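Local coordinates for cellulose biosynthesis protein BcsG (Salmonella typhimurium LT2, PDB 5OLT) that is required for bacterial cellulose biosynthesis, seen here as its zinc-binding extramembrane domain, a member of the alkaline phosphatase family, at residues V63-S68 with I107-A112; M260-P265 with L319-L324. All blocks are in the same frame, centred on the assembly; numbering follows the deposited sequence. Where two conformers were deposited one is given.

Contact 1 (V63-S68 with I107-A112); sequences VINICS and IRLLRA. With ZN (zinc ion), chain B.
Leu-109 is the single projection by which helix 102-110 reaches Val-63 and Asn-65 of strand 60-66, a small example of the helix-on-sheet packing from which the alpha/beta core of this alkaline phosphatase-family domain is built. The work falls to one methyl group. With CG anti to the backbone N (chi1 176°) and CD2 carried on as an extension of the chain, the leucine points CD2 straight at the strand. It meets CG1 of Val-63 tip to tip, Leu-109 CD2 to Val-63 CG1 being 3.9 Å, and it also lies against Asn-65, whose CB is 4.0 Å from the same Leu-109 CD2. Val-63 and Asn-65 are two apart on the strand and project from the same side of it, so the methyl is received by consecutive inward-facing residues. All three side chains are buried, with Phe-213 and Val-264 from the adjoining strands and Tyr-318 from another helix also packing on Leu-109.

This compact spot contrasts with the diverging end of the contact, where the segments draw apart but stay buried. The CA atoms of Asn-65 and Leu-109 are 8.7 Å apart, whereas those of Cys-67 and Ile-107 are separated by 13.2 Å, and nothing bridges the two segments there. On this diverging side lies the metal site: the chain leaving the strand supplies Cys-67, and Ser-102, where helix 102-110 begins, is a further ligand alongside Glu-266 and His-267. At the end of the helix far from the metal, the guanidinium group of Arg-111 is bound by the carbonyl oxygens of Asn-163 and Gln-124. Water also binds the zinc, its oxygen 2.5 Å from the ion, while SG of Cys-67 ligates it at 2.3 Å.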
# COMPACT_ATOMS: atom_id res chain seq x y z
N VAL A 63 -8.53 -3.80 -2.01
CA VAL A 63 -7.16 -3.47 -1.62
C VAL A 63 -6.56 -4.70 -0.94
O VAL A 63 -7.10 -5.20 0.06
CB VAL A 63 -7.13 -2.25 -0.66
CG1 VAL A 63 -5.72 -1.96 -0.16
CG2 VAL A 63 -7.71 -1.04 -1.33
N ILE A 64 -5.46 -5.20 -1.52
CA ILE A 64 -4.83 -6.44 -1.08
C ILE A 64 -3.53 -6.03 -0.38
O ILE A 64 -2.56 -5.62 -1.04
CB ILE A 64 -4.57 -7.36 -2.31
CG1 ILE A 64 -5.91 -7.75 -2.96
CG2 ILE A 64 -3.75 -8.59 -1.90
CD1 ILE A 64 -5.75 -8.61 -4.19
N ASN A 65 -3.51 -6.10 0.96
CA ASN A 65 -2.42 -5.57 1.77
C ASN A 65 -1.63 -6.75 2.33
O ASN A 65 -2.15 -7.54 3.11
CB ASN A 65 -3.07 -4.70 2.88
CG ASN A 65 -2.07 -4.02 3.77
OD1 ASN A 65 -1.07 -3.41 3.30
ND2 ASN A 65 -2.34 -4.06 5.06
N ILE A 66 -0.40 -6.90 1.85
CA ILE A 66 0.37 -8.13 2.06
C ILE A 66 1.50 -7.91 3.05
O ILE A 66 2.37 -7.06 2.82
CB ILE A 66 0.96 -8.64 0.73
CG1 ILE A 66 -0.16 -8.90 -0.30
CG2 ILE A 66 1.84 -9.89 0.95
CD1 ILE A 66 0.34 -9.16 -1.71
N CYS A 67 1.49 -8.68 4.13
CA CYS A 67 2.59 -8.61 5.11
C CYS A 67 3.88 -9.17 4.51
O CYS A 67 3.84 -10.18 3.81
CB CYS A 67 2.17 -9.40 6.37
SG CYS A 67 3.38 -9.40 7.74
N SER A 68 5.02 -8.53 4.82
CA SER A 68 6.33 -9.16 4.62
C SER A 68 6.68 -9.44 3.14
O SER A 68 7.10 -10.55 2.80
CB SER A 68 6.47 -10.44 5.47
OG SER A 68 6.33 -10.12 6.85
N ILE A 107 -2.48 1.16 9.30
CA ILE A 107 -3.05 2.45 9.62
C ILE A 107 -2.65 3.49 8.55
O ILE A 107 -3.49 4.28 8.12
CB ILE A 107 -2.59 2.93 11.02
CG1 ILE A 107 -3.04 1.93 12.10
CG2 ILE A 107 -3.23 4.29 11.34
CD1 ILE A 107 -2.30 2.17 13.42
N ARG A 108 -1.38 3.48 8.12
CA ARG A 108 -0.94 4.43 7.10
C ARG A 108 -1.76 4.24 5.80
O ARG A 108 -2.17 5.20 5.18
CB ARG A 108 0.54 4.28 6.84
CG ARG A 108 1.39 4.81 7.99
CD ARG A 108 2.89 4.70 7.71
NE ARG A 108 3.66 5.28 8.83
CZ ARG A 108 3.80 6.59 9.05
NH1 ARG A 108 3.30 7.50 8.21
NH2 ARG A 108 4.45 7.01 10.16
N LEU A 109 -1.97 2.99 5.40
CA LEU A 109 -2.76 2.73 4.20
C LEU A 109 -4.22 3.16 4.37
O LEU A 109 -4.80 3.77 3.46
CB LEU A 109 -2.70 1.22 3.89
CG LEU A 109 -3.54 0.69 2.71
CD1 LEU A 109 -3.32 1.44 1.41
CD2 LEU A 109 -3.17 -0.76 2.51
N LEU A 110 -4.80 2.88 5.54
CA LEU A 110 -6.18 3.29 5.79
C LEU A 110 -6.33 4.82 5.85
O LEU A 110 -7.40 5.35 5.53
CB LEU A 110 -6.77 2.59 7.04
CG LEU A 110 -6.88 1.07 6.82
CD1 LEU A 110 -7.06 0.37 8.13
CD2 LEU A 110 -8.01 0.72 5.87
N ARG A 111 -5.22 5.52 6.13
CA ARG A 111 -5.21 6.98 6.14
C ARG A 111 -4.58 7.54 4.86
O ARG A 111 -4.02 8.64 4.84
CB ARG A 111 -4.52 7.50 7.40
CG ARG A 111 -5.24 7.15 8.68
CD ARG A 111 -4.56 7.78 9.88
NE ARG A 111 -5.20 7.32 11.10
CZ ARG A 111 -4.92 7.81 12.30
NH1 ARG A 111 -4.03 8.82 12.40
NH2 ARG A 111 -5.58 7.33 13.35
N ALA A 112 -4.72 6.81 3.72
CA ALA A 112 -4.03 7.18 2.49
C ALA A 112 -4.44 8.54 1.89
O ALA A 112 -3.72 9.04 1.02
CB ALA A 112 -4.24 6.12 1.42
ZN ZN B . 3.39 -7.26 8.51
O HOH W 1 4.64 -8.31 10.40

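Contact 2 (M260-P265 with L319-L324); sequences MVVVVP and LAISEL
Met-260 and Val-262 of strand 259-265 face Leu-324 and Ile-321 of helix 318-328, and the pairing illustrates how alternate strand residues meet helix positions one turn apart. The methionine is the long arm of the contact. It starts at CB, directed toward the helix, and CG follows anti to the backbone N; neither carbon comes within packing distance of the helical segment. SD, next in line, stays 4.6 Å from Leu-324 O, short of contact with that segment. Because chi3 is -179°, the chain remains fully extended to its end, and only CE arrives. That methyl settles against the backbone and root of Leu-324, with Met-260 CE 3.8 Å from the carbonyl carbon C of Leu-324 and 4.0 Å from its CB; the isopropyl end of the leucine, formed by CG, CD1 and CD2, is not what receives it.

A shorter reach suffices two residues along the strand. Val-262 and Ile-321 meet tip to tip, with Val-262 CG1 3.8 Å from Ile-321 CG2 in the modelled conformer of the isoleucine, one of two. Here the CA atoms of Val-262 and Ile-321 are 7.9 Å apart, the closest CA pair between the segments. The side chains that meet are apolar and buried, though the methionine methyl also lies on a backbone carbonyl.

Strand 259-265 runs parallel to strand 60-66 on one flank and antiparallel to strand 291-299 on the other, so it occupies the interior of the seven-stranded mixed sheet. Helix 318-328 lies over one face of that sheet: Ile-321 packs also on Phe-92 and Phe-95 of strand 90-96, while Ser-322, pointing away from strand 259-265, hydrogen-bonds to Ser-113 and Thr-46.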
# COMPACT_ATOMS: atom_id res chain seq x y z
N MET A 260 -11.46 -2.53 -9.39
CA MET A 260 -10.14 -1.92 -9.27
C MET A 260 -9.42 -2.67 -8.17
O MET A 260 -9.87 -2.64 -7.04
CB MET A 260 -10.27 -0.44 -8.91
CG MET A 260 -8.93 0.27 -8.73
SD MET A 260 -9.20 1.99 -8.34
CE MET A 260 -7.53 2.60 -8.21
N VAL A 261 -8.32 -3.33 -8.51
CA VAL A 261 -7.52 -4.10 -7.54
C VAL A 261 -6.23 -3.35 -7.28
O VAL A 261 -5.53 -2.95 -8.20
CB VAL A 261 -7.21 -5.52 -8.03
CG1 VAL A 261 -6.31 -6.23 -7.02
CG2 VAL A 261 -8.52 -6.29 -8.22
N VAL A 262 -5.96 -3.07 -6.00
CA VAL A 262 -4.72 -2.42 -5.58
C VAL A 262 -3.97 -3.42 -4.71
O VAL A 262 -4.52 -3.88 -3.71
CB VAL A 262 -4.98 -1.15 -4.77
CG1 VAL A 262 -3.64 -0.54 -4.33
CG2 VAL A 262 -5.80 -0.17 -5.61
N VAL A 263 -2.74 -3.76 -5.09
CA VAL A 263 -1.90 -4.61 -4.28
C VAL A 263 -0.87 -3.70 -3.63
O VAL A 263 -0.13 -3.01 -4.35
CB VAL A 263 -1.19 -5.68 -5.14
CG1 VAL A 263 -0.14 -6.43 -4.31
CG2 VAL A 263 -2.24 -6.62 -5.69
N VAL A 264 -0.79 -3.69 -2.30
CA VAL A 264 0.18 -2.80 -1.62
C VAL A 264 0.67 -3.50 -0.37
O VAL A 264 -0.09 -3.72 0.60
CB VAL A 264 -0.44 -1.42 -1.32
CG1 VAL A 264 -1.81 -1.57 -0.68
CG2 VAL A 264 0.49 -0.49 -0.52
N PRO A 265 1.92 -3.94 -0.41
CA PRO A 265 2.47 -4.61 0.79
C PRO A 265 2.63 -3.65 1.96
O PRO A 265 2.76 -2.44 1.78
CB PRO A 265 3.84 -5.10 0.33
CG PRO A 265 3.71 -5.16 -1.17
CD PRO A 265 2.85 -3.99 -1.55
N LEU A 319 -0.40 8.18 -0.63
CA LEU A 319 -1.18 9.27 -1.20
C LEU A 319 -1.42 9.03 -2.70
O LEU A 319 -2.50 9.38 -3.21
CB LEU A 319 -0.51 10.63 -0.96
CG LEU A 319 -1.36 11.87 -1.24
CD1 LEU A 319 -2.55 11.95 -0.28
CD2 LEU A 319 -0.48 13.11 -1.14
N ALA A 320 -0.45 8.43 -3.40
CA ALA A 320 -0.63 8.13 -4.83
C ALA A 320 -1.72 7.08 -5.08
O ALA A 320 -2.39 7.14 -6.13
CB ALA A 320 0.68 7.68 -5.46
N ILE A 321 -1.89 6.13 -4.14
CA ILE A 321 -2.98 5.16 -4.25
C ILE A 321 -4.32 5.88 -4.09
O ILE A 321 -5.23 5.72 -4.91
CB ILE A 321 -2.85 4.02 -3.21
CG1 ILE A 321 -1.50 3.29 -3.36
CG2 ILE A 321 -4.07 3.10 -3.24
CD1 ILE A 321 -1.25 2.63 -4.71
N SER A 322 -4.42 6.75 -3.08
CA SER A 322 -5.63 7.51 -2.90
C SER A 322 -5.94 8.35 -4.15
O SER A 322 -7.13 8.45 -4.55
CB SER A 322 -5.53 8.36 -1.63
OG SER A 322 -6.74 9.08 -1.45
N GLU A 323 -4.92 8.97 -4.75
CA GLU A 323 -5.19 9.74 -5.96
C GLU A 323 -5.71 8.88 -7.10
O GLU A 323 -6.66 9.28 -7.79
CB GLU A 323 -3.91 10.45 -6.40
CG GLU A 323 -4.07 11.29 -7.64
CD GLU A 323 -5.04 12.42 -7.51
OE1 GLU A 323 -5.25 12.93 -6.39
OE2 GLU A 323 -5.58 12.82 -8.58
N LEU A 324 -5.16 7.68 -7.28
CA LEU A 324 -5.69 6.81 -8.33
C LEU A 324 -7.13 6.41 -8.04
O LEU A 324 -7.95 6.36 -8.99
CB LEU A 324 -4.80 5.55 -8.48
CG LEU A 324 -3.47 5.81 -9.22
CD1 LEU A 324 -2.55 4.62 -9.03
CD2 LEU A 324 -3.68 6.09 -10.72

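How the contacts relate
Both contacts belong to the buried core, and neither is a surface feature. Strands 60-66 and 259-265 are parallel neighbours in one sheet, joined by probable backbone hydrogen bonds from Ile-64 N to Val-262 O (2.7 Å) and from Val-264 N to Ile-64 O (2.9 Å). The chain just past helix 102-110 adjoins helix 318-328, Ala-112 packing on Ser-322. Contact 2 joins apolar side chains and buries more surface, 179 Å² against 112 Å²; contact 1 sets one leucine against a valine and a polar asparagine. Both strands lead to the metal site, but contact 1 holds the ligand Cys-67 within its own segment, whereas Glu-266 and His-267 follow just past contact 2.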